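PDB 3OWA: acyl-CoA dehydrogenase from Bacillus anthracis, which probably catalyses the FAD-dependent alpha,beta-dehydrogenation of acyl-CoA thioesters, passing the electrons from its bound flavin to a separate acceptor. Local coordinates for residues E31-E36 with S324-V329; H62-S67 with C232-T237; I354-I359 with L423-K428. All coordinates share one frame; numbering follows the deposited sequence.

Contact 1. Residues E31-E36 with S324-V329; sequences EDFSSE and SVYRTV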
ATOM      1  N   GLU A  31     -26.709  -9.161  10.707  1.00 47.58           N
ATOM      2  CA  GLU A  31     -27.517  -9.842  11.737  1.00 48.42           C
ATOM      3  C   GLU A  31     -28.968 -10.047  11.272  1.00 49.67           C
ATOM      4  O   GLU A  31     -29.699 -10.893  11.802  1.00 50.04           O
ATOM      5  CB  GLU A  31     -27.453  -9.095  13.098  1.00 49.13           C
ATOM      6  CG  GLU A  31     -26.123  -9.227  13.856  1.00 47.46           C
ATOM      7  CD  GLU A  31     -24.899  -8.597  13.115  1.00 48.67           C
ATOM      8  OE1 GLU A  31     -24.927  -7.404  12.759  1.00 45.74           O
ATOM      9  OE2 GLU A  31     -23.896  -9.305  12.911  1.00 47.82           O
ATOM     10  N   ASP A  32     -29.355  -9.291  10.245  1.00 49.41           N
ATOM     11  CA  ASP A  32     -30.652  -9.403   9.608  1.00 49.65           C
ATOM     12  C   ASP A  32     -30.744 -10.483   8.508  1.00 49.07           C
ATOM     13  O   ASP A  32     -31.806 -10.654   7.920  1.00 49.37           O
ATOM     14  CB  ASP A  32     -31.044  -8.028   9.046  1.00 49.90           C
ATOM     15  CG  ASP A  32     -31.128  -6.952  10.143  1.00 53.17           C
ATOM     16  OD1 ASP A  32     -31.680  -7.272  11.219  1.00 57.53           O
ATOM     17  OD2 ASP A  32     -30.651  -5.813   9.948  1.00 51.14           O
ATOM     18  N   PHE A  33     -29.655 -11.203   8.222  1.00 46.81           N
ATOM     19  CA  PHE A  33     -29.694 -12.276   7.220  1.00 46.21           C
ATOM     20  C   PHE A  33     -30.737 -13.317   7.636  1.00 48.08           C
ATOM     21  O   PHE A  33     -30.818 -13.646   8.813  1.00 48.90           O
ATOM     22  CB  PHE A  33     -28.348 -12.999   7.118  1.00 44.86           C
ATOM     23  CG  PHE A  33     -27.235 -12.187   6.463  1.00 43.38           C
ATOM     24  CD1 PHE A  33     -25.913 -12.510   6.704  1.00 42.54           C
ATOM     25  CD2 PHE A  33     -27.519 -11.110   5.642  1.00 44.60           C
ATOM     26  CE1 PHE A  33     -24.864 -11.773   6.114  1.00 44.36           C
ATOM     27  CE2 PHE A  33     -26.476 -10.361   5.047  1.00 44.62           C
ATOM     28  CZ  PHE A  33     -25.160 -10.709   5.287  1.00 44.20           C
ATOM     29  N   SER A  34     -31.503 -13.835   6.683  1.00 48.20           N
ATOM     30  CA  SER A  34     -32.411 -14.962   6.933  1.00 50.13           C
ATOM     31  C   SER A  34     -31.644 -16.297   6.849  1.00 49.48           C
ATOM     32  O   SER A  34     -30.491 -16.329   6.421  1.00 48.10           O
ATOM     33  CB  SER A  34     -33.489 -14.972   5.856  1.00 50.26           C
ATOM     34  OG  SER A  34     -32.910 -15.335   4.608  1.00 52.60           O
ATOM     35  N   SER A  35     -32.289 -17.405   7.214  1.00 49.42           N
ATOM     36  CA  SER A  35     -31.733 -18.742   6.975  1.00 49.30           C
ATOM     37  C   SER A  35     -31.480 -19.020   5.478  1.00 48.51           C
ATOM     38  O   SER A  35     -30.545 -19.747   5.143  1.00 46.24           O
ATOM     39  CB  SER A  35     -32.658 -19.843   7.533  1.00 51.85           C
ATOM     40  OG  SER A  35     -32.817 -19.685   8.949  1.00 55.42           O
ATOM     41  N   GLU A  36     -32.328 -18.472   4.601  1.00 48.78           N
ATOM     42  CA  GLU A  36     -32.129 -18.542   3.151  1.00 49.57           C
ATOM     43  C   GLU A  36     -30.812 -17.891   2.686  1.00 47.69           C
ATOM     44  O   GLU A  36     -30.066 -18.471   1.877  1.00 46.44           O
ATOM     45  CB  GLU A  36     -33.303 -17.895   2.431  1.00 50.65           C
ATOM     46  CG  GLU A  36     -34.389 -18.904   2.021  1.00 57.89           C
ATOM     47  CD  GLU A  36     -35.818 -18.351   2.090  1.00 66.01           C
ATOM     48  OE1 GLU A  36     -36.086 -17.456   2.931  1.00 69.21           O
ATOM     49  OE2 GLU A  36     -36.686 -18.839   1.317  1.00 74.30           O
ATOM     50  N   SER A 324     -20.955  -1.041   6.368  1.00 36.12           N
ATOM     51  CA  SER A 324     -21.421  -0.023   5.449  1.00 37.43           C
ATOM     52  C   SER A 324     -21.840  -0.587   4.061  1.00 36.93           C
ATOM     53  O   SER A 324     -22.753  -0.056   3.413  1.00 36.65           O
ATOM     54  CB  SER A 324     -20.393   1.126   5.322  1.00 37.13           C
ATOM     55  OG  SER A 324     -19.167   0.656   4.809  1.00 38.55           O
ATOM     56  N   VAL A 325     -21.201  -1.671   3.623  1.00 36.83           N
ATOM     57  CA  VAL A 325     -21.574  -2.298   2.340  1.00 36.12           C
ATOM     58  C   VAL A 325     -22.969  -2.939   2.411  1.00 36.61           C
ATOM     59  O   VAL A 325     -23.779  -2.748   1.499  1.00 36.71           O
ATOM     60  CB  VAL A 325     -20.501  -3.313   1.823  1.00 35.66           C
ATOM     61  CG1 VAL A 325     -20.948  -3.962   0.562  1.00 35.87           C
ATOM     62  CG2 VAL A 325     -19.189  -2.590   1.523  1.00 35.82           C
ATOM     63  N   TYR A 326     -23.238  -3.725   3.452  1.00 36.27           N
ATOM     64  CA  TYR A 326     -24.540  -4.386   3.566  1.00 37.33           C
ATOM     65  C   TYR A 326     -25.674  -3.418   3.890  1.00 37.50           C
ATOM     66  O   TYR A 326     -26.811  -3.673   3.539  1.00 37.98           O
ATOM     67  CB  TYR A 326     -24.514  -5.574   4.538  1.00 37.69           C
ATOM     68  CG  TYR A 326     -23.941  -6.794   3.861  1.00 37.68           C
ATOM     69  CD1 TYR A 326     -22.604  -7.177   4.061  1.00 37.67           C
ATOM     70  CD2 TYR A 326     -24.716  -7.527   2.964  1.00 38.42           C
ATOM     71  CE1 TYR A 326     -22.075  -8.299   3.382  1.00 39.96           C
ATOM     72  CE2 TYR A 326     -24.215  -8.635   2.299  1.00 37.63           C
ATOM     73  CZ  TYR A 326     -22.891  -9.006   2.506  1.00 39.34           C
ATOM     74  OH  TYR A 326     -22.410 -10.097   1.840  1.00 40.19           O
ATOM     75  N   ARG A 327     -25.331  -2.300   4.513  1.00 37.98           N
ATOM     76  CA  ARG A 327     -26.246  -1.191   4.662  1.00 38.53           C
ATOM     77  C   ARG A 327     -26.706  -0.746   3.283  1.00 38.98           C
ATOM     78  O   ARG A 327     -27.889  -0.590   3.058  1.00 39.36           O
ATOM     79  CB  ARG A 327     -25.574  -0.027   5.393  1.00 38.59           C
ATOM     80  CG  ARG A 327     -26.426   1.240   5.476  1.00 39.91           C
ATOM     81  CD  ARG A 327     -25.798   2.260   6.387  1.00 42.92           C
ATOM     82  NE  ARG A 327     -26.608   3.465   6.549  1.00 45.53           N
ATOM     83  CZ  ARG A 327     -26.232   4.539   7.242  1.00 46.61           C
ATOM     84  NH1 ARG A 327     -25.045   4.586   7.854  1.00 44.42           N
ATOM     85  NH2 ARG A 327     -27.052   5.576   7.315  1.00 48.87           N
ATOM     86  N   THR A 328     -25.766  -0.518   2.363  1.00 37.68           N
ATOM     87  CA  THR A 328     -26.125  -0.096   1.024  1.00 37.95           C
ATOM     88  C   THR A 328     -26.982  -1.150   0.302  1.00 39.16           C
ATOM     89  O   THR A 328     -27.980  -0.804  -0.360  1.00 39.25           O
ATOM     90  CB  THR A 328     -24.847   0.226   0.203  1.00 36.07           C
ATOM     91  OG1 THR A 328     -24.139   1.286   0.840  1.00 37.29           O
ATOM     92  CG2 THR A 328     -25.188   0.658  -1.206  1.00 37.24           C
ATOM     93  N   VAL A 329     -26.579  -2.422   0.410  1.00 39.71           N
ATOM     94  CA  VAL A 329     -27.331  -3.525  -0.191  1.00 40.81           C
ATOM     95  C   VAL A 329     -28.761  -3.508   0.371  1.00 42.73           C
ATOM     96  O   VAL A 329     -29.739  -3.592  -0.385  1.00 43.21           O
ATOM     97  CB  VAL A 329     -26.645  -4.899   0.039  1.00 40.46           C
ATOM     98  CG1 VAL A 329     -27.451  -6.002  -0.610  1.00 41.74           C
ATOM     99  CG2 VAL A 329     -25.184  -4.904  -0.547  1.00 39.91           C
TER
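The rings of F33 and Y326 meet edge to face: the F33 rim, led by CZ and CE2, points at one face of the Y326 ring. The planes stand 77° apart and the centroids are 5.2 Å from each other, values of a T-shaped pair. F33 CZ sits 3.8 Å above the Y326 plane, displaced toward the rim, where its nearest atom is Y326 CE2, also 3.8 Å away. From the other partner's side, Y326 CD2 lies in the plane of the F33 ring, 3.9 Å from F33 CE2. CB of Y326 points toward segment 31-36, and CG, anti to the carbonyl carbon (chi1 -81°), carries the ring on to F33, which gets there only with the end of its own ring. The hydroxyl OH of Y326 is anchored separately, by a hydrogen bond to E103 OE2. Helix 95-105 packs against both side chains through L100, with V96 beside F33 and A99 beside Y326. The pair thus fastens the turn that leads into helix 35-52 onto the long helix 305-336, an aromatic contact between the N-terminal and C-terminal helical domains of the acyl-CoA dehydrogenase fold.

Contact 2. Residues H62-S67 with C232-T237; sequences HEFDRS and CSSTRT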
ATOM      1  N   HIS A  62      -3.886 -19.795 -16.978  1.00 31.10           N
ATOM      2  CA  HIS A  62      -4.708 -19.523 -18.182  1.00 31.95           C
ATOM      3  C   HIS A  62      -5.216 -20.794 -18.816  1.00 32.58           C
ATOM      4  O   HIS A  62      -5.365 -20.871 -20.040  1.00 33.47           O
ATOM      5  CB  HIS A  62      -3.945 -18.683 -19.229  1.00 31.95           C
ATOM      6  CG  HIS A  62      -3.688 -17.290 -18.774  1.00 35.09           C
ATOM      7  ND1 HIS A  62      -3.099 -16.338 -19.578  1.00 37.21           N
ATOM      8  CD2 HIS A  62      -3.951 -16.676 -17.591  1.00 36.41           C
ATOM      9  CE1 HIS A  62      -2.994 -15.204 -18.909  1.00 37.68           C
ATOM     10  NE2 HIS A  62      -3.512 -15.373 -17.706  1.00 36.97           N
ATOM     11  N   GLU A  63      -5.516 -21.783 -17.988  1.00 30.62           N
ATOM     12  CA  GLU A  63      -6.189 -22.933 -18.521  1.00 31.25           C
ATOM     13  C   GLU A  63      -7.688 -22.649 -18.527  1.00 31.24           C
ATOM     14  O   GLU A  63      -8.421 -23.135 -17.672  1.00 30.27           O
ATOM     15  CB  GLU A  63      -5.849 -24.186 -17.714  1.00 31.24           C
ATOM     16  CG  GLU A  63      -4.404 -24.570 -17.867  1.00 35.63           C
ATOM     17  CD  GLU A  63      -4.100 -25.986 -17.388  1.00 42.18           C
ATOM     18  OE1 GLU A  63      -5.036 -26.823 -17.213  1.00 42.01           O
ATOM     19  OE2 GLU A  63      -2.894 -26.255 -17.196  1.00 46.49           O
ATOM     20  N   PHE A  64      -8.143 -21.901 -19.535  1.00 31.33           N
ATOM     21  CA  PHE A  64      -9.500 -21.327 -19.510  1.00 31.21           C
ATOM     22  C   PHE A  64     -10.636 -22.353 -19.736  1.00 32.35           C
ATOM     23  O   PHE A  64     -11.781 -22.134 -19.325  1.00 32.83           O
ATOM     24  CB  PHE A  64      -9.584 -20.132 -20.486  1.00 31.88           C
ATOM     25  CG  PHE A  64      -8.751 -18.942 -20.080  1.00 29.30           C
ATOM     26  CD1 PHE A  64      -8.879 -18.392 -18.838  1.00 31.46           C
ATOM     27  CD2 PHE A  64      -7.872 -18.337 -20.989  1.00 34.58           C
ATOM     28  CE1 PHE A  64      -8.135 -17.320 -18.431  1.00 33.33           C
ATOM     29  CE2 PHE A  64      -7.117 -17.215 -20.597  1.00 30.31           C
ATOM     30  CZ  PHE A  64      -7.249 -16.697 -19.327  1.00 32.08           C
ATOM     31  N   ASP A  65     -10.307 -23.495 -20.346  1.00 31.89           N
ATOM     32  CA  ASP A  65     -11.229 -24.579 -20.432  1.00 32.75           C
ATOM     33  C   ASP A  65     -11.782 -24.932 -19.042  1.00 30.92           C
ATOM     34  O   ASP A  65     -12.949 -25.301 -18.901  1.00 30.89           O
ATOM     35  CB  ASP A  65     -10.554 -25.795 -21.062  1.00 34.12           C
ATOM     36  CG  ASP A  65     -10.305 -25.614 -22.550  1.00 40.76           C
ATOM     37  OD1 ASP A  65     -10.593 -24.500 -23.085  1.00 45.12           O
ATOM     38  OD2 ASP A  65      -9.794 -26.581 -23.167  1.00 47.04           O
ATOM     39  N   ARG A  66     -10.937 -24.837 -18.027  1.00 30.20           N
ATOM     40  CA  ARG A  66     -11.361 -25.183 -16.638  1.00 29.84           C
ATOM     41  C   ARG A  66     -12.268 -24.107 -16.090  1.00 28.90           C
ATOM     42  O   ARG A  66     -13.263 -24.417 -15.442  1.00 29.56           O
ATOM     43  CB  ARG A  66     -10.152 -25.348 -15.734  1.00 30.32           C
ATOM     44  CG  ARG A  66      -9.244 -26.542 -16.062  1.00 31.63           C
ATOM     45  CD  ARG A  66      -8.011 -26.436 -15.186  1.00 31.41           C
ATOM     46  NE  ARG A  66      -6.985 -27.430 -15.487  1.00 32.96           N
ATOM     47  CZ  ARG A  66      -6.874 -28.592 -14.860  1.00 40.99           C
ATOM     48  NH1 ARG A  66      -7.742 -28.904 -13.908  1.00 39.78           N
ATOM     49  NH2 ARG A  66      -5.896 -29.435 -15.189  1.00 40.97           N
ATOM     50  N   SER A  67     -11.963 -22.834 -16.367  1.00 27.63           N
ATOM     51  CA  SER A  67     -12.862 -21.739 -15.945  1.00 28.91           C
ATOM     52  C   SER A  67     -14.233 -21.951 -16.515  1.00 30.47           C
ATOM     53  O   SER A  67     -15.240 -21.836 -15.797  1.00 32.17           O
ATOM     54  CB  SER A  67     -12.386 -20.378 -16.521  1.00 29.27           C
ATOM     55  OG  SER A  67     -11.083 -20.109 -16.064  1.00 30.73           O
ATOM     56  N   CYS A 232      -5.780 -15.392 -13.300  1.00 24.59           N
ATOM     57  CA  CYS A 232      -6.684 -16.329 -13.895  1.00 26.50           C
ATOM     58  C   CYS A 232      -7.912 -15.669 -14.548  1.00 26.43           C
ATOM     59  O   CYS A 232      -8.682 -16.363 -15.188  1.00 28.91           O
ATOM     60  CB  CYS A 232      -7.144 -17.325 -12.841  1.00 27.34           C
ATOM     61  SG  CYS A 232      -8.086 -16.569 -11.617  1.00 36.61           S
ATOM     62  N   SER A 233      -8.088 -14.343 -14.456  1.00 23.27           N
ATOM     63  CA  SER A 233      -9.136 -13.694 -15.233  1.00 23.63           C
ATOM     64  C   SER A 233      -8.657 -13.433 -16.676  1.00 24.13           C
ATOM     65  O   SER A 233      -7.601 -12.792 -16.906  1.00 27.86           O
ATOM     66  CB  SER A 233      -9.485 -12.351 -14.546  1.00 24.23           C
ATOM     67  OG  SER A 233     -10.498 -11.643 -15.279  1.00 29.36           O
ATOM     68  N   SER A 234      -9.443 -13.825 -17.679  1.00 23.08           N
ATOM     69  CA  SER A 234      -9.072 -13.572 -19.071  1.00 22.54           C
ATOM     70  C   SER A 234      -9.190 -12.078 -19.373  1.00 22.07           C
ATOM     71  O   SER A 234     -10.188 -11.462 -18.970  1.00 21.24           O
ATOM     72  CB  SER A 234     -10.016 -14.343 -20.011  1.00 22.98           C
ATOM     73  OG  SER A 234      -9.835 -13.788 -21.355  1.00 23.20           O
ATOM     74  N   THR A 235      -8.208 -11.472 -20.058  1.00 21.19           N
ATOM     75  CA  THR A 235      -8.238 -10.054 -20.288  1.00 20.29           C
ATOM     76  C   THR A 235      -7.627  -9.792 -21.652  1.00 20.30           C
ATOM     77  O   THR A 235      -6.457 -10.076 -21.849  1.00 21.97           O
ATOM     78  CB  THR A 235      -7.411  -9.273 -19.168  1.00 21.87           C
ATOM     79  OG1 THR A 235      -7.883  -9.661 -17.845  1.00 24.55           O
ATOM     80  CG2 THR A 235      -7.616  -7.775 -19.272  1.00 23.28           C
ATOM     81  N   ARG A 236      -8.424  -9.380 -22.648  1.00 19.76           N
ATOM     82  CA  ARG A 236      -7.917  -9.169 -24.004  1.00 21.27           C
ATOM     83  C   ARG A 236      -8.527  -7.951 -24.615  1.00 22.48           C
ATOM     84  O   ARG A 236      -9.498  -7.421 -24.116  1.00 24.58           O
ATOM     85  CB  ARG A 236      -8.292 -10.344 -24.945  1.00 21.16           C
ATOM     86  CG  ARG A 236      -7.895 -11.754 -24.458  1.00 19.39           C
ATOM     87  CD  ARG A 236      -8.256 -12.767 -25.517  1.00 19.01           C
ATOM     88  NE  ARG A 236      -7.834 -14.108 -25.097  1.00 21.77           N
ATOM     89  CZ  ARG A 236      -7.865 -15.162 -25.895  1.00 23.90           C
ATOM     90  NH1 ARG A 236      -8.246 -15.031 -27.184  1.00 28.31           N
ATOM     91  NH2 ARG A 236      -7.476 -16.346 -25.413  1.00 24.07           N
ATOM     92  N   THR A 237      -7.998  -7.530 -25.758  1.00 24.54           N
ATOM     93  CA  THR A 237      -8.634  -6.460 -26.484  1.00 25.35           C
ATOM     94  C   THR A 237      -9.673  -7.109 -27.413  1.00 26.27           C
ATOM     95  O   THR A 237      -9.381  -8.132 -28.039  1.00 26.02           O
ATOM     96  CB  THR A 237      -7.533  -5.703 -27.320  1.00 26.45           C
ATOM     97  OG1 THR A 237      -6.741  -4.959 -26.396  1.00 27.63           O
ATOM     98  CG2 THR A 237      -8.144  -4.746 -28.359  1.00 24.84           C
TER
HETATM   99  O   HOH W   1     -11.166 -17.390 -14.889  1.00 42.38           O
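H62 backs the F64 ring that meets C232 and S234 across the contact. With its positive phi it is the C-prime residue of the Schellman motif that ends helix 56-59, and the two side chains pack mutually: H62 CA lies over the centre of the F64 ring, 3.9 Å above its plane, and F64 CZ lies 3.5 Å above the H62 imidazole, toward its rim. E63 forms a salt bridge inside the segment, its OE1 receiving R66 NE at 2.7 Å with an N-H...O angle of 170°; the acceptor lies in the guanidinium plane, although the bond arrives from above the carboxylate plane. F64 carries most of the contact. On the face opposite H62, S234 CB makes a CH-pi contact, 4.0 Å from the F64 ring centroid and 25° off the normal, and F64 CZ touches S234 CA at 3.6 Å. C232 O approaches the ring edge in plane, 3.4 Å from F64 CE1. This joins the N-terminal helical domain to the beta domain at the loop entering strand 235-240, whose first residue, T235, touches the FAD. S234 OG is bound by E224 OE2 and A191 N. R66 has E55 as a second carboxylate partner. S67 OG, also at the F64 ring edge, is hydrogen-bonded to a water (3.0 Å) that donates to C232 O (2.7 Å).

Contact 3. Residues I354-I359 with L423-K428; sequences IAEYAI and LRKAMK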
ATOM      1  N   ILE A 354     -31.384   1.372  -7.341  1.00 48.44           N
ATOM      2  CA  ILE A 354     -29.994   1.463  -6.901  1.00 47.13           C
ATOM      3  C   ILE A 354     -29.366   2.797  -7.238  1.00 46.11           C
ATOM      4  O   ILE A 354     -28.599   3.291  -6.448  1.00 44.53           O
ATOM      5  CB  ILE A 354     -29.118   0.295  -7.410  1.00 46.36           C
ATOM      6  CG1 ILE A 354     -27.716   0.356  -6.788  1.00 46.95           C
ATOM      7  CG2 ILE A 354     -29.090   0.260  -8.928  1.00 46.14           C
ATOM      8  CD1 ILE A 354     -27.699   0.163  -5.224  1.00 49.17           C
ATOM      9  N   ALA A 355     -29.695   3.371  -8.400  1.00 46.46           N
ATOM     10  CA  ALA A 355     -29.160   4.678  -8.790  1.00 46.51           C
ATOM     11  C   ALA A 355     -29.451   5.718  -7.693  1.00 47.22           C
ATOM     12  O   ALA A 355     -28.643   6.620  -7.480  1.00 47.50           O
ATOM     13  CB  ALA A 355     -29.707   5.132 -10.153  1.00 46.60           C
ATOM     14  N   GLU A 356     -30.559   5.540  -6.967  1.00 47.15           N
ATOM     15  CA  GLU A 356     -30.926   6.401  -5.818  1.00 48.64           C
ATOM     16  C   GLU A 356     -29.755   6.480  -4.837  1.00 48.06           C
ATOM     17  O   GLU A 356     -29.482   7.541  -4.241  1.00 48.05           O
ATOM     18  CB  GLU A 356     -32.169   5.836  -5.113  1.00 49.37           C
ATOM     19  CG  GLU A 356     -32.501   6.459  -3.776  1.00 52.44           C
ATOM     20  CD  GLU A 356     -32.950   7.917  -3.904  1.00 56.84           C
ATOM     21  OE1 GLU A 356     -33.406   8.317  -4.996  1.00 59.26           O
ATOM     22  OE2 GLU A 356     -32.847   8.674  -2.915  1.00 59.69           O
ATOM     23  N   TYR A 357     -29.031   5.361  -4.720  1.00 45.83           N
ATOM     24  CA  TYR A 357     -27.932   5.266  -3.775  1.00 44.35           C
ATOM     25  C   TYR A 357     -26.551   5.306  -4.421  1.00 42.64           C
ATOM     26  O   TYR A 357     -25.619   4.670  -3.929  1.00 41.93           O
ATOM     27  CB  TYR A 357     -28.115   4.034  -2.907  1.00 44.36           C
ATOM     28  CG  TYR A 357     -29.477   4.037  -2.267  1.00 46.17           C
ATOM     29  CD1 TYR A 357     -30.459   3.157  -2.682  1.00 46.48           C
ATOM     30  CD2 TYR A 357     -29.787   4.957  -1.268  1.00 47.02           C
ATOM     31  CE1 TYR A 357     -31.721   3.178  -2.120  1.00 48.25           C
ATOM     32  CE2 TYR A 357     -31.023   4.982  -0.688  1.00 49.00           C
ATOM     33  CZ  TYR A 357     -31.995   4.102  -1.121  1.00 50.34           C
ATOM     34  OH  TYR A 357     -33.238   4.131  -0.540  1.00 49.85           O
ATOM     35  N   ALA A 358     -26.415   6.073  -5.506  1.00 42.12           N
ATOM     36  CA  ALA A 358     -25.116   6.207  -6.196  1.00 40.00           C
ATOM     37  C   ALA A 358     -24.022   6.675  -5.251  1.00 39.33           C
ATOM     38  O   ALA A 358     -22.890   6.225  -5.376  1.00 38.57           O
ATOM     39  CB  ALA A 358     -25.203   7.122  -7.425  1.00 40.19           C
ATOM     40  N   ILE A 359     -24.351   7.564  -4.303  1.00 39.51           N
ATOM     41  CA  ILE A 359     -23.351   8.056  -3.355  1.00 38.60           C
ATOM     42  C   ILE A 359     -22.797   6.934  -2.484  1.00 37.45           C
ATOM     43  O   ILE A 359     -21.593   6.734  -2.414  1.00 36.53           O
ATOM     44  CB  ILE A 359     -23.853   9.216  -2.486  1.00 39.10           C
ATOM     45  CG1 ILE A 359     -24.029  10.469  -3.341  1.00 40.50           C
ATOM     46  CG2 ILE A 359     -22.868   9.481  -1.350  1.00 39.21           C
ATOM     47  CD1 ILE A 359     -24.852  11.590  -2.649  1.00 43.03           C
ATOM     48  N   LEU A 423     -24.488  18.070  -4.156  1.00 64.58           N
ATOM     49  CA  LEU A 423     -24.944  19.395  -4.591  1.00 68.10           C
ATOM     50  C   LEU A 423     -26.060  19.322  -5.651  1.00 70.01           C
ATOM     51  O   LEU A 423     -26.975  20.152  -5.654  1.00 71.71           O
ATOM     52  CB  LEU A 423     -23.749  20.224  -5.080  1.00 68.28           C
ATOM     53  CG  LEU A 423     -22.860  21.010  -4.093  1.00 69.82           C
ATOM     54  CD1 LEU A 423     -22.934  20.562  -2.613  1.00 72.28           C
ATOM     55  CD2 LEU A 423     -21.402  20.968  -4.567  1.00 69.84           C
ATOM     56  N   ARG A 424     -25.989  18.324  -6.532  1.00 70.68           N
ATOM     57  CA  ARG A 424     -27.006  18.109  -7.554  1.00 72.43           C
ATOM     58  C   ARG A 424     -28.313  17.667  -6.919  1.00 73.25           C
ATOM     59  O   ARG A 424     -29.387  18.039  -7.393  1.00 75.07           O
ATOM     60  CB  ARG A 424     -26.549  17.082  -8.587  1.00 71.94           C
ATOM     61  CG  ARG A 424     -27.094  17.323  -9.987  1.00 75.39           C
ATOM     62  CD  ARG A 424     -26.464  16.388 -11.000  1.00 79.50           C
ATOM     63  NE  ARG A 424     -26.286  17.027 -12.311  1.00 84.23           N
ATOM     64  CZ  ARG A 424     -25.659  16.474 -13.355  1.00 85.55           C
ATOM     65  NH1 ARG A 424     -25.556  17.144 -14.495  1.00 86.83           N
ATOM     66  NH2 ARG A 424     -25.134  15.254 -13.272  1.00 85.39           N
ATOM     67  N   LYS A 425     -28.231  16.883  -5.848  1.00 72.64           N
ATOM     68  CA  LYS A 425     -29.421  16.472  -5.122  1.00 73.07           C
ATOM     69  C   LYS A 425     -30.051  17.647  -4.343  1.00 75.71           C
ATOM     70  O   LYS A 425     -31.271  17.680  -4.133  1.00 76.46           O
ATOM     71  CB  LYS A 425     -29.113  15.299  -4.200  1.00 71.68           C
ATOM     72  CG  LYS A 425     -28.966  13.967  -4.906  1.00 67.53           C
ATOM     73  CD  LYS A 425     -28.554  12.896  -3.921  1.00 62.75           C
ATOM     74  CE  LYS A 425     -28.323  11.552  -4.603  1.00 60.41           C
ATOM     75  NZ  LYS A 425     -29.596  10.837  -4.866  1.00 58.86           N
ATOM     76  N   ALA A 426     -29.222  18.603  -3.922  1.00 77.04           N
ATOM     77  CA  ALA A 426     -29.706  19.825  -3.276  1.00 79.43           C
ATOM     78  C   ALA A 426     -30.439  20.736  -4.276  1.00 81.41           C
ATOM     79  O   ALA A 426     -31.455  21.345  -3.930  1.00 82.53           O
ATOM     80  CB  ALA A 426     -28.567  20.569  -2.611  1.00 79.08           C
HETATM   81  N   MSE A 427     -29.927  20.807  -5.511  1.00 82.09           N
HETATM   82  CA  MSE A 427     -30.576  21.554  -6.611  1.00 83.81           C
HETATM   83  C   MSE A 427     -31.946  20.981  -6.996  1.00 84.52           C
HETATM   84  O   MSE A 427     -32.928  21.714  -7.112  1.00 85.88           O
HETATM   85  CB  MSE A 427     -29.687  21.582  -7.862  1.00 83.56           C
HETATM   86  CG  MSE A 427     -28.414  22.403  -7.742  1.00 84.33           C
HETATM   87 SE   MSE A 427     -27.718  22.778  -9.518  0.46 86.88          SE
HETATM   88  CE  MSE A 427     -27.130  20.982 -10.029  1.00 85.55           C
ATOM     89  N   LYS A 428     -32.006  19.668  -7.194  1.00 83.87           N
ATOM     90  CA  LYS A 428     -33.247  19.002  -7.580  1.00 84.52           C
ATOM     91  C   LYS A 428     -34.261  18.873  -6.421  1.00 85.16           C
ATOM     92  O   LYS A 428     -35.368  18.363  -6.607  1.00 85.83           O
ATOM     93  CB  LYS A 428     -32.936  17.647  -8.236  1.00 83.48           C
ATOM     94  CG  LYS A 428     -32.251  17.778  -9.602  1.00 83.96           C
ATOM     95  CD  LYS A 428     -31.837  16.415 -10.184  1.00 84.69           C
ATOM     96  CE  LYS A 428     -30.912  16.579 -11.402  1.00 84.77           C
ATOM     97  NZ  LYS A 428     -30.067  15.372 -11.650  1.00 84.52           N
TER
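K425 NZ reaches the backbone carbonyl of E356 in the one hydrogen bond across this contact, a weak one with NZ 3.4 Å from E356 O. Two carboxylates add to the surroundings of the ammonium group without touching it: E356 OE2 stands 4.4 Å from K425 NZ, beyond salt-bridge range, and E430 offers a long, weak ion pair. Their combined field probably favours the protonated lysine, which in turn probably eases the closeness of E356 OE1 to E430 OE1. E356 OE2 itself is held by a hydrogen bond from G14 N, and E356 CG lies over the centre of the Y357 ring, 3.5 Å above the plane. The lysine runs extended as far as CE and then bends (chi4 -80°), which turns NZ toward the E356 carbonyl. Its aliphatic part serves a second purpose, for I359 CD1 packs alongside it, 4.0 Å from K425 CE and 4.1 Å from K425 CD, the two chains running antiparallel side by side. Backbones stay well apart, with the CA atoms of E356 and K425 10.2 Å from each other. The carbonyl reached by K425 belongs to the type I turn A355-A358, which links helix 348-355 to helix 358-383; Y357 is the N-cap residue of the latter. This corner packs on helices 257-293 and 305-336, and K425 reaches it from near the C-terminal end of helix 411-427.

How the contacts relate
Contact 2 is the buried one, although its centre lies about 24 Å from the centre of the chain; contacts 1 and 3 are partly buried, at about 15 and 17 Å. Helix 305-336 is common to the latter two: it supplies Y326 to contact 1 and packs against Y357 of the contact 3 turn through L331 and R335. The nearest atoms of contacts 1 and 3 are about 5 Å apart, without touching. Contact 2 lies across the chain's centre from contact 3 and alone joins helix to beta structure beside the flavin. Chemistry follows place: ring against ring between helical domains, ring against serine and carbonyl plus a bridging water, and a lysine that packs on an isoleucine and ends on a backbone carbonyl.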